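Local coordinates for Ice-binding protein (Flavobacteriaceae bacterium, PDB 5UYT) that probably binds ice crystals and limits their growth, as an antifreeze protein built from right-handed beta-solenoid domains, at residues L373-K378 and I391-V396; S382-N387 and L403-G408; V146-E151 and T160-N165. All blocks are in the same frame, centred on the assembly; numbering follows the deposited sequence. Where two conformers were deposited one is given.

All three contacts join successive coils of a right-handed beta-solenoid, the first two in the second ice-binding-like region and the third in the first. Interactions 1 and 2 lie with their centres 16 Å apart: 373-378 runs on to 382-387, and 391-396 to 403-408, so both join the same two coils, at different faces. Interaction 1 stacks one turn on another and is partly exposed, with an asparagine amide and a tyrosine face at work. Interaction 2 is partly buried, a parallel ladder whose I384 and L403 are buried while its end at N387 is exposed. Interaction 3, about 44 Å from interaction 1 between centres, is buried and ruled by a tryptophan at a corner.

Interaction 1 (L373-K378 and I391-V396); sequences LNDYTK and IINTGV
The ring of Y376 lays one face over the backbone of T394 and G395, with G395 CA 3.9 Å from the ring centroid in a CH-pi contact. T394 runs beside the tyrosine in the same direction, its methyl CG2 near the phenol oxygen. A side chain at G395 would collide with this ring, and its backbone angles also suit glycine.

The two segments leave their parallel bridge, L373 with I392, and each enters a type II turn, N374-T377 against N393-V396, so that like turns stack in neighbouring coils of the beta-solenoid. N393 grips L373 O twice: its backbone N comes in nearly along the C=O axis at 3.0 Å, while ND2, also 3.0 Å from L373 O, sits above the carbonyl plane. CG of N393 lies anti to its own carbonyl carbon (chi1 -74°), which turns the amide toward this carbonyl of the preceding coil. Further round, Y376 N donates to T394 O over 3.0 Å. V396 CG2 fits against the N374-T377 turn, 3.3 Å from N374 O and 4.1 Å from L373 CB. N374 O is itself held by T377 N and T377 OG1, both from one face of its plane. A water joins the carbonyls of T377 and G395, and the exposed Y376 covers the T394-G395 backbone, so polar groups and an aromatic ring hold the outer side while L373, I392 and V396 are buried.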
loop_
_atom_site.group_PDB
_atom_site.type_symbol
_atom_site.label_atom_id
_atom_site.label_comp_id
_atom_site.label_asym_id
_atom_site.label_seq_id
_atom_site.Cartn_x
_atom_site.Cartn_y
_atom_site.Cartn_z
ATOM N N LEU A 373 -7.672 -12.549 -16.356
ATOM C CA LEU A 373 -6.279 -12.631 -15.846
ATOM C C LEU A 373 -5.413 -13.016 -17.023
ATOM O O LEU A 373 -5.624 -14.086 -17.609
ATOM C CB LEU A 373 -6.152 -13.658 -14.691
ATOM C CG LEU A 373 -7.069 -13.293 -13.497
ATOM C CD1 LEU A 373 -6.780 -14.316 -12.415
ATOM C CD2 LEU A 373 -6.793 -11.865 -12.973
ATOM N N ASN A 374 -4.545 -12.101 -17.462
ATOM C CA ASN A 374 -3.771 -12.310 -18.716
ATOM C C ASN A 374 -2.625 -13.328 -18.518
ATOM O O ASN A 374 -2.305 -13.680 -17.374
ATOM C CB ASN A 374 -3.235 -10.942 -19.175
ATOM C CG ASN A 374 -3.173 -10.811 -20.677
ATOM O OD1 ASN A 374 -3.111 -11.808 -21.399
ATOM N ND2 ASN A 374 -3.141 -9.560 -21.166
ATOM N N ASP A 375 -2.027 -13.815 -19.628
ATOM C CA ASP A 375 -1.070 -14.943 -19.594
ATOM C C ASP A 375 0.007 -14.747 -18.520
ATOM O O ASP A 375 0.616 -13.671 -18.416
ATOM C CB ASP A 375 -0.312 -15.108 -20.916
ATOM C CG ASP A 375 -1.212 -15.212 -22.159
ATOM O OD1 ASP A 375 -2.430 -14.947 -22.118
ATOM O OD2 ASP A 375 -0.629 -15.557 -23.221
ATOM N N TYR A 376 0.279 -15.801 -17.772
ATOM C CA TYR A 376 1.406 -15.831 -16.813
ATOM C C TYR A 376 1.267 -14.811 -15.686
ATOM O O TYR A 376 2.243 -14.453 -15.024
ATOM C CB TYR A 376 2.799 -15.817 -17.542
ATOM C CG TYR A 376 2.966 -17.092 -18.297
ATOM C CD1 TYR A 376 3.304 -18.255 -17.619
ATOM C CD2 TYR A 376 2.633 -17.172 -19.658
ATOM C CE1 TYR A 376 3.402 -19.463 -18.284
ATOM C CE2 TYR A 376 2.720 -18.399 -20.348
ATOM C CZ TYR A 376 3.071 -19.528 -19.639
ATOM O OH TYR A 376 3.149 -20.751 -20.291
ATOM N N THR A 377 0.041 -14.414 -15.409
ATOM C CA THR A 377 -0.230 -13.601 -14.199
ATOM C C THR A 377 -0.144 -14.469 -12.933
ATOM O O THR A 377 -0.535 -15.631 -12.960
ATOM C CB THR A 377 -1.587 -12.927 -14.339
ATOM O OG1 THR A 377 -1.454 -11.933 -15.387
ATOM C CG2 THR A 377 -2.035 -12.287 -13.020
ATOM N N LYS A 378 0.451 -13.917 -11.878
ATOM C CA LYS A 378 0.563 -14.610 -10.593
ATOM C C LYS A 378 -0.400 -13.883 -9.673
ATOM O O LYS A 378 -0.080 -12.793 -9.139
ATOM C CB LYS A 378 2.010 -14.589 -10.050
ATOM C CG LYS A 378 2.958 -15.389 -10.948
ATOM C CD LYS A 378 4.386 -15.416 -10.419
ATOM C CE LYS A 378 5.184 -16.452 -11.224
ATOM N NZ LYS A 378 6.599 -16.367 -10.798
ATOM N N ILE A 391 -12.149 -14.950 -17.799
ATOM C CA ILE A 391 -11.139 -15.671 -18.592
ATOM C C ILE A 391 -9.862 -15.744 -17.782
ATOM O O ILE A 391 -9.384 -14.710 -17.281
ATOM C CB ILE A 391 -10.834 -14.950 -19.923
ATOM C CG1 ILE A 391 -12.104 -14.820 -20.741
ATOM C CG2 ILE A 391 -9.738 -15.708 -20.715
ATOM C CD1 ILE A 391 -11.925 -13.945 -21.982
ATOM N N ILE A 392 -9.301 -16.943 -17.650
ATOM C CA ILE A 392 -8.027 -17.104 -16.956
ATOM C C ILE A 392 -7.088 -17.759 -17.958
ATOM O O ILE A 392 -7.278 -18.917 -18.371
ATOM C CB ILE A 392 -8.120 -17.946 -15.676
ATOM C CG1 ILE A 392 -9.344 -17.542 -14.836
ATOM C CG2 ILE A 392 -6.819 -17.782 -14.877
ATOM C CD1 ILE A 392 -9.533 -18.350 -13.574
ATOM N N ASN A 393 -6.123 -16.958 -18.405
ATOM C CA ASN A 393 -5.290 -17.313 -19.574
ATOM C C ASN A 393 -4.106 -18.200 -19.279
ATOM O O ASN A 393 -3.795 -18.479 -18.119
ATOM C CB ASN A 393 -4.826 -15.983 -20.267
ATOM C CG ASN A 393 -5.963 -15.298 -21.039
ATOM O OD1 ASN A 393 -6.384 -15.788 -22.117
ATOM N ND2 ASN A 393 -6.507 -14.199 -20.480
ATOM N N THR A 394 -3.462 -18.665 -20.349
ATOM C CA THR A 394 -2.369 -19.620 -20.246
ATOM C C THR A 394 -1.373 -19.300 -19.122
ATOM O O THR A 394 -0.828 -18.207 -19.073
ATOM C CB THR A 394 -1.591 -19.595 -21.558
ATOM O OG1 THR A 394 -2.494 -19.965 -22.632
ATOM C CG2 THR A 394 -0.402 -20.604 -21.499
ATOM N N GLY A 395 -1.112 -20.278 -18.255
ATOM C CA GLY A 395 0.026 -20.180 -17.383
ATOM C C GLY A 395 -0.264 -19.401 -16.107
ATOM O O GLY A 395 0.609 -19.310 -15.252
ATOM N N VAL A 396 -1.479 -18.866 -15.964
ATOM C CA VAL A 396 -1.818 -18.113 -14.744
ATOM C C VAL A 396 -1.668 -19.036 -13.527
ATOM O O VAL A 396 -2.053 -20.233 -13.607
ATOM C CB VAL A 396 -3.250 -17.554 -14.846
ATOM C CG1 VAL A 396 -3.735 -17.082 -13.451
ATOM C CG2 VAL A 396 -3.277 -16.367 -15.806
HETATM O O HOH W 1 2.010 -17.512 -13.694
#

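Interaction 2 (S382-N387 and L403-G408); sequences SVIGNN and LSTSGG
L403 O receives the N-H of G385 at 2.9 Å in an almost straight bond (175° at the hydrogen). Equally short, L403 N donates to V383 O, and T405 N continues the series by reaching G385 O at 3.0 Å. The alternating bonds make a short parallel ladder in which I384 pairs with L403 and G385 with S404. It joins strand 382-385 to strand 397-404, consecutive coils of the beta-solenoid. On the face that carries I384 and L403 the two side chains cross obliquely, I384 CG1 meeting L403 CD1 at 4.0 Å, and L279 of helix 270-288 packs against both. L403 CG stands beside its own backbone N (chi1 -43°), which places CG 3.6 Å from V383 O.

Past the ladder, segment 403-408 bends in an ST turn, where S404 OG accepts from S406 N at 3.2 Å. T405 turns its methyl CG2 to 3.5 Å from G385 O, beside the bond its own N makes to that oxygen. Beyond it, N387 OD1 rests 3.2 Å from S406 CB.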
loop_
_atom_site.group_PDB
_atom_site.type_symbol
_atom_site.label_atom_id
_atom_site.label_comp_id
_atom_site.label_asym_id
_atom_site.label_seq_id
_atom_site.Cartn_x
_atom_site.Cartn_y
_atom_site.Cartn_z
ATOM N N SER A 382 -8.868 -14.126 -2.916
ATOM C CA SER A 382 -10.145 -14.657 -3.400
ATOM C C SER A 382 -10.856 -13.569 -4.216
ATOM O O SER A 382 -11.197 -12.507 -3.681
ATOM C CB SER A 382 -11.009 -15.065 -2.200
ATOM O OG SER A 382 -10.428 -16.169 -1.544
ATOM N N VAL A 383 -11.059 -13.840 -5.508
ATOM C CA VAL A 383 -11.688 -12.869 -6.394
ATOM C C VAL A 383 -13.141 -13.290 -6.486
ATOM O O VAL A 383 -13.457 -14.453 -6.779
ATOM C CB VAL A 383 -11.131 -12.914 -7.835
ATOM C CG1 VAL A 383 -11.859 -11.864 -8.689
ATOM C CG2 VAL A 383 -9.646 -12.691 -7.852
ATOM N N ILE A 384 -14.029 -12.338 -6.223
ATOM C CA ILE A 384 -15.448 -12.592 -6.405
ATOM C C ILE A 384 -15.982 -11.578 -7.373
ATOM O O ILE A 384 -16.185 -10.409 -7.013
ATOM C CB ILE A 384 -16.224 -12.475 -5.107
ATOM C CG1 ILE A 384 -15.574 -13.332 -4.020
ATOM C CG2 ILE A 384 -17.681 -12.888 -5.361
ATOM C CD1 ILE A 384 -16.404 -13.406 -2.761
ATOM N N GLY A 385 -16.194 -12.050 -8.595
ATOM C CA GLY A 385 -16.709 -11.246 -9.679
ATOM C C GLY A 385 -18.223 -11.311 -9.668
ATOM O O GLY A 385 -18.833 -12.151 -8.981
ATOM N N ASN A 386 -18.824 -10.404 -10.435
ATOM C CA ASN A 386 -20.272 -10.229 -10.448
ATOM C C ASN A 386 -20.709 -9.833 -11.844
ATOM O O ASN A 386 -20.228 -8.815 -12.374
ATOM C CB ASN A 386 -20.672 -9.116 -9.472
ATOM C CG ASN A 386 -22.177 -8.898 -9.400
ATOM O OD1 ASN A 386 -22.654 -7.763 -9.568
ATOM N ND2 ASN A 386 -22.928 -9.954 -9.100
ATOM N N ASN A 387 -21.615 -10.610 -12.421
ATOM C CA ASN A 387 -22.170 -10.354 -13.742
ATOM C C ASN A 387 -21.122 -10.030 -14.801
ATOM O O ASN A 387 -21.034 -8.904 -15.287
ATOM C CB ASN A 387 -23.244 -9.263 -13.648
ATOM C CG ASN A 387 -24.389 -9.681 -12.761
ATOM O OD1 ASN A 387 -24.703 -10.871 -12.668
ATOM N ND2 ASN A 387 -24.995 -8.728 -12.078
ATOM N N LEU A 403 -14.030 -16.717 -8.479
ATOM C CA LEU A 403 -15.430 -17.033 -8.308
ATOM C C LEU A 403 -16.208 -15.968 -9.080
ATOM O O LEU A 403 -15.738 -14.848 -9.180
ATOM C CB LEU A 403 -15.838 -16.961 -6.812
ATOM C CG LEU A 403 -14.813 -17.614 -5.851
ATOM C CD1 LEU A 403 -15.216 -17.307 -4.433
ATOM C CD2 LEU A 403 -14.865 -19.125 -6.030
ATOM N N SER A 404 -17.357 -16.319 -9.643
ATOM C CA SER A 404 -18.247 -15.297 -10.192
ATOM C C SER A 404 -19.651 -15.653 -9.815
ATOM O O SER A 404 -20.063 -16.824 -9.937
ATOM C CB SER A 404 -18.194 -15.170 -11.727
ATOM O OG SER A 404 -19.124 -14.136 -12.119
ATOM N N THR A 405 -20.397 -14.642 -9.400
ATOM C CA THR A 405 -21.800 -14.840 -9.063
ATOM C C THR A 405 -22.595 -15.213 -10.293
ATOM O O THR A 405 -23.637 -15.909 -10.211
ATOM C CB THR A 405 -22.412 -13.566 -8.483
ATOM O OG1 THR A 405 -22.364 -12.536 -9.480
ATOM C CG2 THR A 405 -21.693 -13.152 -7.235
ATOM N N SER A 406 -22.164 -14.688 -11.427
ATOM C CA SER A 406 -22.882 -14.874 -12.665
ATOM C C SER A 406 -21.964 -14.607 -13.842
ATOM O O SER A 406 -21.357 -13.552 -13.962
ATOM C CB SER A 406 -24.109 -13.974 -12.741
ATOM O OG SER A 406 -24.811 -14.329 -13.897
ATOM N N GLY A 407 -21.857 -15.578 -14.728
ATOM C CA GLY A 407 -20.940 -15.414 -15.814
ATOM C C GLY A 407 -20.207 -16.700 -16.039
ATOM O O GLY A 407 -19.808 -17.395 -15.092
ATOM N N GLY A 408 -20.011 -17.005 -17.305
ATOM C CA GLY A 408 -19.211 -18.167 -17.667
ATOM C C GLY A 408 -17.752 -17.970 -17.325
ATOM O O GLY A 408 -17.281 -16.831 -17.138
#

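Interaction 3 (V146-E151 and T160-N165); sequences VFWKVE and TVMKGN
A corner of the right-handed beta-solenoid brings these segments together: the chain bends at G164, where strand 161-163 gives way to strand 165-168, and strand 146-150 pairs with 165-168 and points 97° away from strand 161-163. W148 spans the bend. Its indole NE1 donates to K163 O at 2.8 Å, nearly in the ring plane, while its backbone N donates to N165 O at 2.9 Å; both oxygens lie at the edge of the ring. Over one face comes the methyl of M162, arriving from the opposite direction, with CE 3.5 Å from the centroid of the five-membered ring. The sulfur stands farther off and oblique in a Met-aromatic contact; the bend at chi2 (61°) turns the end of the chain toward the indole, CE foremost. The indole also stacks with F121 of the coil before. A leucine in place of W148 would lack the indole N-H, and is likely to leave K163 O without this donor and the M162 methyl without its aromatic platform.

G164 has no room for a side chain, since a CB there would run into V146 CG1. The parallel bridge of F147 with N165 is completed by N165 N donating to V146 O at 2.8 Å. The N165 side chain lies beside that of F147 and has its carbonyl oxygen held by R184; its ND2 is placed over the phenyl face, 3.3 Å from F147 CE1.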
loop_
_atom_site.group_PDB
_atom_site.type_symbol
_atom_site.label_atom_id
_atom_site.label_comp_id
_atom_site.label_asym_id
_atom_site.label_seq_id
_atom_site.Cartn_x
_atom_site.Cartn_y
_atom_site.Cartn_z
ATOM N N VAL A 146 13.283 9.981 14.340
ATOM C CA VAL A 146 14.176 10.988 13.726
ATOM C C VAL A 146 13.391 12.227 13.275
ATOM O O VAL A 146 12.347 12.117 12.617
ATOM C CB VAL A 146 14.966 10.397 12.535
ATOM C CG1 VAL A 146 15.840 11.466 11.899
ATOM C CG2 VAL A 146 15.775 9.176 13.001
ATOM N N PHE A 147 13.892 13.412 13.647
ATOM C CA PHE A 147 13.235 14.673 13.317
ATOM C C PHE A 147 14.263 15.664 12.795
ATOM O O PHE A 147 15.386 15.750 13.332
ATOM C CB PHE A 147 12.590 15.287 14.573
ATOM C CG PHE A 147 11.510 14.429 15.197
ATOM C CD1 PHE A 147 10.166 14.693 14.942
ATOM C CD2 PHE A 147 11.833 13.380 16.056
ATOM C CE1 PHE A 147 9.166 13.901 15.507
ATOM C CE2 PHE A 147 10.843 12.590 16.629
ATOM C CZ PHE A 147 9.502 12.851 16.359
ATOM N N TRP A 148 13.858 16.443 11.795
ATOM C CA TRP A 148 14.669 17.556 11.285
ATOM C C TRP A 148 13.831 18.825 11.379
ATOM O O TRP A 148 12.800 18.937 10.704
ATOM C CB TRP A 148 15.096 17.296 9.819
ATOM C CG TRP A 148 15.760 15.951 9.590
ATOM C CD1 TRP A 148 15.128 14.745 9.420
ATOM C CD2 TRP A 148 17.163 15.692 9.426
ATOM N NE1 TRP A 148 16.056 13.745 9.217
ATOM C CE2 TRP A 148 17.309 14.297 9.202
ATOM C CE3 TRP A 148 18.313 16.500 9.451
ATOM C CZ2 TRP A 148 18.562 13.687 9.000
ATOM C CZ3 TRP A 148 19.562 15.897 9.258
ATOM C CH2 TRP A 148 19.674 14.497 9.048
ATOM N N LYS A 149 14.228 19.751 12.257
ATOM C CA LYS A 149 13.542 21.033 12.368
ATOM C C LYS A 149 14.321 22.061 11.558
ATOM O O LYS A 149 15.354 22.579 12.017
ATOM C CB LYS A 149 13.456 21.452 13.830
ATOM C CG LYS A 149 12.700 22.757 14.051
ATOM C CD LYS A 149 13.106 23.441 15.357
ATOM C CE LYS A 149 14.561 23.922 15.364
ATOM N NZ LYS A 149 15.036 24.622 14.125
ATOM N N VAL A 150 13.823 22.359 10.358
ATOM C CA VAL A 150 14.595 23.132 9.373
ATOM C C VAL A 150 14.047 24.552 9.173
ATOM O O VAL A 150 12.909 24.723 8.705
ATOM C CB VAL A 150 14.684 22.418 7.996
ATOM C CG1 VAL A 150 15.673 23.154 7.083
ATOM C CG2 VAL A 150 15.104 20.950 8.158
ATOM N N GLU A 151 14.868 25.556 9.498
ATOM C CA GLU A 151 14.469 26.969 9.343
ATOM C C GLU A 151 14.880 27.481 7.967
ATOM O O GLU A 151 15.659 28.450 7.850
ATOM C CB GLU A 151 15.108 27.859 10.421
ATOM C CG GLU A 151 14.937 27.373 11.851
ATOM C CD GLU A 151 13.490 27.305 12.289
ATOM O OE1 GLU A 151 12.664 28.068 11.744
ATOM O OE2 GLU A 151 13.196 26.475 13.179
ATOM N N THR A 160 18.390 10.787 -3.164
ATOM C CA THR A 160 18.699 10.884 -1.729
ATOM C C THR A 160 17.861 9.886 -0.934
ATOM O O THR A 160 16.627 9.860 -1.077
ATOM C CB THR A 160 18.483 12.317 -1.185
ATOM O OG1 THR A 160 19.462 13.171 -1.781
ATOM C CG2 THR A 160 18.639 12.368 0.353
ATOM N N VAL A 161 18.519 9.063 -0.124
ATOM C CA VAL A 161 17.814 8.192 0.820
ATOM C C VAL A 161 17.732 8.930 2.155
ATOM O O VAL A 161 18.774 9.255 2.771
ATOM C CB VAL A 161 18.532 6.856 0.986
ATOM C CG1 VAL A 161 17.877 6.043 2.116
ATOM C CG2 VAL A 161 18.529 6.099 -0.347
ATOM N N MET A 162 16.512 9.244 2.578
ATOM C CA MET A 162 16.289 10.088 3.757
ATOM C C MET A 162 15.429 9.375 4.808
ATOM O O MET A 162 14.578 8.558 4.479
ATOM C CB MET A 162 15.645 11.425 3.341
ATOM C CG MET A 162 15.555 12.492 4.440
ATOM S SD MET A 162 17.178 12.981 5.059
ATOM C CE MET A 162 16.631 14.496 5.874
ATOM N N LYS A 163 15.685 9.689 6.082
ATOM C CA LYS A 163 14.952 9.115 7.199
ATOM C C LYS A 163 14.439 10.216 8.096
ATOM O O LYS A 163 15.147 11.200 8.382
ATOM C CB LYS A 163 15.843 8.196 8.045
ATOM C CG LYS A 163 16.570 7.120 7.259
ATOM C CD LYS A 163 15.580 6.069 6.775
ATOM C CE LYS A 163 16.300 4.989 5.978
ATOM N NZ LYS A 163 15.289 4.106 5.344
ATOM N N GLY A 164 13.202 10.030 8.546
ATOM C CA GLY A 164 12.642 10.859 9.585
ATOM C C GLY A 164 11.593 11.857 9.175
ATOM O O GLY A 164 11.275 12.039 7.999
ATOM N N ASN A 165 11.080 12.539 10.187
ATOM C CA ASN A 165 10.122 13.617 9.978
ATOM C C ASN A 165 10.824 14.913 9.600
ATOM O O ASN A 165 11.518 15.480 10.427
ATOM C CB ASN A 165 9.368 13.791 11.272
ATOM C CG ASN A 165 8.538 12.584 11.594
ATOM O OD1 ASN A 165 7.749 12.137 10.761
ATOM N ND2 ASN A 165 8.723 12.024 12.786
#